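Local coordinates for Non-structural protein NS2 (Bluetongue virus, PDB 1UTY) that binds single-stranded RNA, the part in the crystal being the RNA-binding domain of this orbivirus phosphoprotein, at residues 33-38 against 43-48; 8-13 against 71-76; 105-108 against 113-116. All blocks are in the same frame, centred on the assembly; numbering follows the deposited sequence.

Interaction 1 of 3, residues 33-38 against 43-48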
loop_
_atom_site.group_PDB
_atom_site.type_symbol
_atom_site.label_atom_id
_atom_site.label_comp_id
_atom_site.label_asym_id
_atom_site.label_seq_id
_atom_site.Cartn_x
_atom_site.Cartn_y
_atom_site.Cartn_z
ATOM N N PRO A 33 3.445 -25.017 -8.319
ATOM C CA PRO A 33 3.763 -23.599 -8.556
ATOM C C PRO A 33 3.432 -22.696 -7.355
ATOM O O PRO A 33 4.233 -21.822 -7.034
ATOM C CB PRO A 33 2.936 -23.227 -9.799
ATOM C CG PRO A 33 1.957 -24.354 -10.028
ATOM C CD PRO A 33 2.324 -25.503 -9.145
ATOM N N TYR A 34 2.312 -22.921 -6.673
ATOM C CA TYR A 34 1.922 -22.026 -5.570
ATOM C C TYR A 34 2.049 -22.634 -4.191
ATOM O O TYR A 34 1.984 -23.865 -4.028
ATOM C CB TYR A 34 0.484 -21.526 -5.737
ATOM C CG TYR A 34 0.230 -20.924 -7.085
ATOM C CD1 TYR A 34 0.521 -19.579 -7.341
ATOM C CD2 TYR A 34 -0.296 -21.701 -8.122
ATOM C CE1 TYR A 34 0.292 -19.021 -8.618
ATOM C CE2 TYR A 34 -0.519 -21.155 -9.391
ATOM C CZ TYR A 34 -0.233 -19.819 -9.630
ATOM O OH TYR A 34 -0.458 -19.303 -10.887
ATOM N N CYS A 35 2.210 -21.758 -3.197
ATOM C CA CYS A 35 1.904 -22.140 -1.834
ATOM C C CYS A 35 0.645 -21.426 -1.367
ATOM O O CYS A 35 0.636 -20.188 -1.244
ATOM C CB CYS A 35 3.069 -21.855 -0.894
ATOM S SG CYS A 35 2.844 -22.646 0.705
ATOM N N GLN A 36 -0.418 -22.187 -1.122
ATOM C CA GLN A 36 -1.642 -21.593 -0.592
ATOM C C GLN A 36 -1.539 -21.272 0.907
ATOM O O GLN A 36 -1.192 -22.150 1.726
ATOM C CB GLN A 36 -2.852 -22.490 -0.845
ATOM C CG GLN A 36 -4.152 -21.961 -0.247
ATOM C CD GLN A 36 -5.327 -22.948 -0.395
ATOM O OE1 GLN A 36 -5.116 -24.147 -0.573
ATOM N NE2 GLN A 36 -6.547 -22.445 -0.303
ATOM N N ILE A 37 -1.851 -20.013 1.251
ATOM C CA ILE A 37 -2.075 -19.606 2.634
ATOM C C ILE A 37 -3.536 -19.218 2.830
ATOM O O ILE A 37 -4.023 -18.277 2.221
ATOM C CB ILE A 37 -1.149 -18.434 3.031
ATOM C CG1 ILE A 37 0.304 -18.805 2.716
ATOM C CG2 ILE A 37 -1.337 -18.076 4.522
ATOM C CD1 ILE A 37 1.264 -17.657 2.866
ATOM N N LYS A 38 -4.226 -19.968 3.678
ATOM C CA LYS A 38 -5.625 -19.720 3.978
ATOM C C LYS A 38 -5.743 -19.139 5.378
ATOM O O LYS A 38 -5.267 -19.738 6.342
ATOM C CB LYS A 38 -6.436 -21.002 3.876
ATOM C CG LYS A 38 -7.933 -20.805 4.103
ATOM C CD LYS A 38 -8.743 -21.951 3.490
ATOM C CE LYS A 38 -8.847 -23.134 4.440
ATOM N NZ LYS A 38 -9.557 -24.314 3.813
ATOM N N VAL A 43 -7.584 -22.565 8.946
ATOM C CA VAL A 43 -6.316 -22.139 8.362
ATOM C C VAL A 43 -5.686 -23.263 7.556
ATOM O O VAL A 43 -6.015 -24.439 7.749
ATOM C CB VAL A 43 -5.358 -21.583 9.432
ATOM C CG1 VAL A 43 -6.129 -20.640 10.364
ATOM C CG2 VAL A 43 -4.697 -22.717 10.231
ATOM N N ALA A 44 -4.811 -22.906 6.626
ATOM C CA ALA A 44 -4.132 -23.917 5.821
ATOM C C ALA A 44 -2.827 -23.429 5.248
ATOM O O ALA A 44 -2.680 -22.266 4.899
ATOM C CB ALA A 44 -5.059 -24.471 4.688
ATOM N N PHE A 45 -1.877 -24.344 5.139
ATOM C CA PHE A 45 -0.648 -24.108 4.403
ATOM C C PHE A 45 -0.577 -25.302 3.456
ATOM O O PHE A 45 -0.593 -26.444 3.900
ATOM C CB PHE A 45 0.532 -24.035 5.388
ATOM C CG PHE A 45 1.893 -23.871 4.740
ATOM C CD1 PHE A 45 2.574 -24.969 4.211
ATOM C CD2 PHE A 45 2.517 -22.629 4.697
ATOM C CE1 PHE A 45 3.850 -24.821 3.622
ATOM C CE2 PHE A 45 3.781 -22.469 4.113
ATOM C CZ PHE A 45 4.451 -23.564 3.582
ATOM N N LYS A 46 -0.553 -25.052 2.147
ATOM C CA LYS A 46 -0.521 -26.155 1.192
ATOM C C LYS A 46 -0.032 -25.755 -0.182
ATOM O O LYS A 46 -0.576 -24.830 -0.770
ATOM C CB LYS A 46 -1.901 -26.831 1.062
ATOM C CG LYS A 46 -1.977 -27.803 -0.108
ATOM C CD LYS A 46 -3.145 -28.774 -0.024
ATOM C CE LYS A 46 -2.898 -29.995 -0.926
ATOM N NZ LYS A 46 -4.090 -30.899 -1.055
ATOM N N PRO A 47 0.980 -26.467 -0.697
ATOM C CA PRO A 47 1.405 -26.325 -2.096
ATOM C C PRO A 47 0.281 -26.758 -3.035
ATOM O O PRO A 47 -0.253 -27.849 -2.861
ATOM C CB PRO A 47 2.578 -27.312 -2.214
ATOM C CG PRO A 47 3.036 -27.518 -0.845
ATOM C CD PRO A 47 1.808 -27.455 0.024
ATOM N N VAL A 48 -0.080 -25.904 -3.993
ATOM C CA VAL A 48 -1.175 -26.212 -4.919
ATOM C C VAL A 48 -0.860 -25.861 -6.376
ATOM O O VAL A 48 0.083 -25.116 -6.657
ATOM C CB VAL A 48 -2.502 -25.543 -4.500
ATOM C CG1 VAL A 48 -3.051 -26.207 -3.260
ATOM C CG2 VAL A 48 -2.325 -24.023 -4.316
#
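V43 enters beside K38, its CA 3.3 Å from K38 O in a CA-H...O contact, just before the ladder begins. At A44 the chain is in register with K38: two backbone hydrogen bonds join them, the one from K38 N to A44 O almost straight at 174°, and A44 CB rests on K38 CB at 3.8 Å. The lysine chain bends at its third torsion, which brings CE back to the same methyl. F45, opposite I37, turns its ring to the other face of the sheet. C35 SG sits over one face of that ring, 3.6 Å from the centroid and displaced toward the rim; with SG anti to the backbone N (chi1 -167°), the sulfur is carried out over the phenyl group. K46 pairs with Q36 through two more backbone bonds, the shorter from Q36 N to K46 O at 2.7 Å, while its own amine leads away. P47, which has no N-H to give, occupies a non-hydrogen-bonded position opposite C35. V48 closes the ladder against Y34, and its CG2 touches both Q36 CB, at 3.8 Å, and Y34 CB. Helix 22-29 covers the face that carries C35, I37, F45 and P47, and Y34 OH is hydrogen-bonded to P145 O of the second subunit. This is a regular antiparallel beta hairpin at one edge of the chain's mixed sheet.

Interaction 2 of 3, residues 8-13 against 71-76; sequences FTKNIF and GQDIIS
I12 and I75 meet through their branches, the two side chains sliding past each other in opposite directions. I12 CD1 lies 3.6 Å from I75 CG2, and I12 CG1 follows a little farther off, so one methyl of I75 takes the end of its partner. In I75, CG2 stands anti to the backbone N while CG1 lies beside it (chi1 -48°). This splits the work of the residue: CG2 faces I12, and CG1 comes up against K10 CG at 4.2 Å. K10 crosses I75 at about a right angle. Its CG passes I75 CG1, and the bends at the second and fourth torsions then carry CE and NZ to D73, which the lysine again crosses at roughly a right angle. There both CE and NZ of K10 lie 3.7 Å from D73 OD2, making a long salt bridge in which the carboxylate oxygen is as near to the last methylene as to the amine. Such a distance suggests a loose electrostatic pairing at the more exposed end of the contact, with the buried isoleucines at the other. The backbones stay well apart: the axes of strands 10-13 and 73-76 approach to 9.7 Å and make an angle of 48°, and the two segments meet by side chains alone. Strand 34-39 contributes I39, which touches both I12 and I75, and strand 56-59 adds Y56 beside K10 and I75 and L58 beside I12, while I68 of strand 64-70 lies against I75.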
loop_
_atom_site.group_PDB
_atom_site.type_symbol
_atom_site.label_atom_id
_atom_site.label_comp_id
_atom_site.label_asym_id
_atom_site.label_seq_id
_atom_site.Cartn_x
_atom_site.Cartn_y
_atom_site.Cartn_z
ATOM N N PHE A 8 -14.385 -12.941 7.431
ATOM C CA PHE A 8 -14.408 -13.865 6.252
ATOM C C PHE A 8 -13.003 -14.403 5.934
ATOM O O PHE A 8 -11.989 -13.859 6.397
ATOM C CB PHE A 8 -15.057 -13.187 5.023
ATOM N N THR A 9 -12.972 -15.476 5.152
ATOM C CA THR A 9 -11.772 -16.244 4.839
ATOM C C THR A 9 -10.996 -15.619 3.673
ATOM O O THR A 9 -11.588 -15.282 2.649
ATOM C CB THR A 9 -12.225 -17.697 4.458
ATOM O OG1 THR A 9 -12.844 -18.317 5.590
ATOM C CG2 THR A 9 -11.053 -18.621 4.138
ATOM N N LYS A 10 -9.678 -15.492 3.810
ATOM C CA LYS A 10 -8.843 -15.065 2.685
ATOM C C LYS A 10 -7.883 -16.168 2.229
ATOM O O LYS A 10 -7.275 -16.865 3.058
ATOM C CB LYS A 10 -8.056 -13.789 3.017
ATOM C CG LYS A 10 -8.907 -12.553 3.403
ATOM C CD LYS A 10 -9.757 -12.010 2.241
ATOM C CE LYS A 10 -11.038 -11.327 2.754
ATOM N NZ LYS A 10 -12.285 -11.688 1.988
ATOM N N ASN A 11 -7.744 -16.299 0.907
ATOM C CA ASN A 11 -6.848 -17.270 0.289
ATOM C C ASN A 11 -5.736 -16.625 -0.504
ATOM O O ASN A 11 -5.975 -16.002 -1.532
ATOM C CB ASN A 11 -7.637 -18.203 -0.624
ATOM C CG ASN A 11 -8.402 -19.223 0.142
ATOM O OD1 ASN A 11 -7.835 -20.225 0.574
ATOM N ND2 ASN A 11 -9.685 -18.962 0.373
ATOM N N ILE A 12 -4.518 -16.793 -0.017
ATOM C CA ILE A 12 -3.351 -16.204 -0.629
ATOM C C ILE A 12 -2.538 -17.343 -1.233
ATOM O O ILE A 12 -2.243 -18.334 -0.569
ATOM C CB ILE A 12 -2.545 -15.368 0.428
ATOM C CG1 ILE A 12 -3.412 -14.229 0.970
ATOM C CG2 ILE A 12 -1.286 -14.732 -0.169
ATOM C CD1 ILE A 12 -4.046 -14.540 2.299
ATOM N N PHE A 13 -2.235 -17.195 -2.514
ATOM C CA PHE A 13 -1.474 -18.162 -3.266
ATOM C C PHE A 13 -0.154 -17.504 -3.598
ATOM O O PHE A 13 -0.081 -16.643 -4.471
ATOM C CB PHE A 13 -2.251 -18.569 -4.523
ATOM C CG PHE A 13 -3.600 -19.194 -4.216
ATOM C CD1 PHE A 13 -3.710 -20.566 -4.008
ATOM C CD2 PHE A 13 -4.741 -18.394 -4.089
ATOM C CE1 PHE A 13 -4.950 -21.154 -3.694
ATOM C CE2 PHE A 13 -5.985 -18.951 -3.784
ATOM C CZ PHE A 13 -6.096 -20.349 -3.574
ATOM N N GLY A 71 -8.891 -2.409 -0.676
ATOM C CA GLY A 71 -9.920 -1.583 -0.071
ATOM C C GLY A 71 -9.921 -1.731 1.431
ATOM O O GLY A 71 -8.933 -1.384 2.094
ATOM N N GLN A 72 -11.016 -2.271 1.958
ATOM C CA GLN A 72 -11.154 -2.501 3.395
ATOM C C GLN A 72 -10.433 -3.782 3.829
ATOM O O GLN A 72 -10.045 -3.910 4.988
ATOM C CB GLN A 72 -12.639 -2.555 3.791
ATOM N N ASP A 73 -10.255 -4.719 2.894
ATOM C CA ASP A 73 -9.559 -5.978 3.145
ATOM C C ASP A 73 -8.054 -5.785 3.030
ATOM O O ASP A 73 -7.531 -5.495 1.949
ATOM C CB ASP A 73 -10.016 -7.059 2.163
ATOM C CG ASP A 73 -11.451 -7.486 2.381
ATOM O OD1 ASP A 73 -12.008 -7.257 3.478
ATOM O OD2 ASP A 73 -12.113 -8.065 1.498
ATOM N N ILE A 74 -7.367 -5.941 4.158
ATOM C CA ILE A 74 -5.914 -5.789 4.231
ATOM C C ILE A 74 -5.306 -7.073 4.797
ATOM O O ILE A 74 -5.637 -7.483 5.917
ATOM C CB ILE A 74 -5.542 -4.559 5.099
ATOM C CG1 ILE A 74 -6.234 -3.293 4.570
ATOM C CG2 ILE A 74 -4.073 -4.326 5.076
ATOM C CD1 ILE A 74 -6.498 -2.233 5.606
ATOM N N ILE A 75 -4.435 -7.707 4.017
ATOM C CA ILE A 75 -3.750 -8.932 4.439
ATOM C C ILE A 75 -2.249 -8.685 4.620
ATOM O O ILE A 75 -1.565 -8.335 3.665
ATOM C CB ILE A 75 -3.998 -10.078 3.426
ATOM C CG1 ILE A 75 -5.487 -10.180 3.077
ATOM C CG2 ILE A 75 -3.524 -11.409 4.001
ATOM C CD1 ILE A 75 -5.795 -10.018 1.609
ATOM N N SER A 76 -1.750 -8.863 5.840
ATOM C CA SER A 76 -0.341 -8.595 6.134
ATOM C C SER A 76 0.421 -9.898 6.280
ATOM O O SER A 76 0.034 -10.757 7.071
ATOM C CB SER A 76 -0.175 -7.782 7.422
ATOM O OG SER A 76 -0.916 -6.585 7.367
#

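Interaction 3 of 3, residues 105-108 against 113-116; sequences ATRV and VMVD
V108 and V115 form an antiparallel hydrogen-bonded pair, V108 N to V115 O and V115 N to V108 O both spanning 2.9 Å, on strand segments whose directions differ by 168°, and next to them R107 and D116 make a non-hydrogen-bonded pair with CA atoms 4.4 Å apart. The side chains of this second pair share one face of the sheet. R107 NH1 reaches D116 OD2 at 3.2 Å in a salt bridge, with the carboxylate at the edge of the guanidinium and the two planes turned 61° from each other. The bend at the arginine's third torsion (84°) folds its end back over the partner strand. These segments belong to the long beta hairpin of strands 97-110 and 113-123, and R107 also pairs in an antiparallel ladder with a strand of the second subunit, carrying the sheet across the interface. R107 NH2 packs on M114 CB at 3.6 Å, and the methionine, crossing the arginine at about a right angle, bends twice so that its CE comes 3.5 Å from V108 N. D116 OD1 has a weak hydrogen bond to S150 OG of the second subunit.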
loop_
_atom_site.group_PDB
_atom_site.type_symbol
_atom_site.label_atom_id
_atom_site.label_comp_id
_atom_site.label_asym_id
_atom_site.label_seq_id
_atom_site.Cartn_x
_atom_site.Cartn_y
_atom_site.Cartn_z
ATOM N N ALA A 105 -9.857 -11.338 -14.824
ATOM C CA ALA A 105 -10.869 -12.267 -15.282
ATOM C C ALA A 105 -10.140 -13.502 -15.819
ATOM O O ALA A 105 -9.339 -13.412 -16.751
ATOM C CB ALA A 105 -11.738 -11.621 -16.359
ATOM N N THR A 106 -10.388 -14.650 -15.200
ATOM C CA THR A 106 -9.707 -15.877 -15.585
ATOM C C THR A 106 -10.669 -17.044 -15.672
ATOM O O THR A 106 -11.872 -16.894 -15.445
ATOM C CB THR A 106 -8.573 -16.244 -14.584
ATOM O OG1 THR A 106 -9.134 -16.854 -13.412
ATOM C CG2 THR A 106 -7.871 -15.026 -14.050
ATOM N N ARG A 107 -10.103 -18.202 -16.014
ATOM C CA ARG A 107 -10.713 -19.500 -15.775
ATOM C C ARG A 107 -9.745 -20.361 -14.977
ATOM O O ARG A 107 -8.549 -20.403 -15.276
ATOM C CB ARG A 107 -11.041 -20.192 -17.087
ATOM C CG ARG A 107 -12.451 -19.972 -17.557
ATOM C CD ARG A 107 -12.680 -20.443 -18.964
ATOM N NE ARG A 107 -12.967 -21.873 -19.018
ATOM C CZ ARG A 107 -14.145 -22.421 -18.722
ATOM N NH1 ARG A 107 -15.157 -21.658 -18.320
ATOM N NH2 ARG A 107 -14.312 -23.736 -18.824
ATOM N N VAL A 108 -10.271 -21.044 -13.961
ATOM C CA VAL A 108 -9.470 -21.873 -13.064
ATOM C C VAL A 108 -10.219 -23.120 -12.582
ATOM O O VAL A 108 -11.462 -23.152 -12.552
ATOM C CB VAL A 108 -8.970 -21.087 -11.810
ATOM C CG1 VAL A 108 -7.853 -20.110 -12.173
ATOM C CG2 VAL A 108 -10.122 -20.382 -11.099
ATOM N N VAL A 113 -12.813 -28.677 -11.179
ATOM C CA VAL A 113 -13.645 -28.293 -12.340
ATOM C C VAL A 113 -13.341 -26.865 -12.823
ATOM O O VAL A 113 -13.046 -25.972 -12.007
ATOM C CB VAL A 113 -15.191 -28.437 -12.077
ATOM C CG1 VAL A 113 -15.946 -28.681 -13.379
ATOM C CG2 VAL A 113 -15.513 -29.549 -11.069
ATOM N N MET A 114 -13.426 -26.660 -14.143
ATOM C CA MET A 114 -13.083 -25.379 -14.778
ATOM C C MET A 114 -14.208 -24.343 -14.712
ATOM O O MET A 114 -15.294 -24.551 -15.263
ATOM C CB MET A 114 -12.641 -25.582 -16.236
ATOM C CG MET A 114 -11.309 -26.329 -16.419
ATOM S SD MET A 114 -9.778 -25.444 -15.925
ATOM C CE MET A 114 -10.175 -23.741 -16.267
ATOM N N VAL A 115 -13.930 -23.223 -14.043
ATOM C CA VAL A 115 -14.919 -22.159 -13.845
ATOM C C VAL A 115 -14.348 -20.769 -14.168
ATOM O O VAL A 115 -13.153 -20.525 -14.017
ATOM C CB VAL A 115 -15.512 -22.167 -12.393
ATOM C CG1 VAL A 115 -16.791 -21.329 -12.312
ATOM C CG2 VAL A 115 -15.796 -23.601 -11.897
ATOM N N ASP A 116 -15.217 -19.876 -14.639
ATOM C CA ASP A 116 -14.888 -18.471 -14.822
ATOM C C ASP A 116 -14.766 -17.814 -13.455
ATOM O O ASP A 116 -15.647 -17.979 -12.617
ATOM C CB ASP A 116 -15.990 -17.797 -15.618
ATOM C CG ASP A 116 -16.112 -18.353 -17.012
ATOM O OD1 ASP A 116 -15.312 -17.937 -17.877
ATOM O OD2 ASP A 116 -16.972 -19.201 -17.339
#

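All three contacts involve strands of one mixed sheet. Along the chain, interaction 1 falls between the two segments of interaction 2, and interaction 3 follows both. Interactions 1 and 2 have centres about 14 Å apart and touch directly, since strands 34-39 and 10-15 are neighbours: I37 N probably bonds to I12 O, and Q36 NE2 to N11 OD1. Interaction 3 lies about 19 and 20 Å from them, centre to centre, far out on the 97-110/113-123 hairpin. Hairpins in interactions 1 and 3 join adjacent strands, whereas interaction 2 ties together strands distant in sheet order. Segments of all three also reach the second subunit, and at interaction 3 the sheet runs on into it, so the sheet that builds the domain also takes part in the dimer.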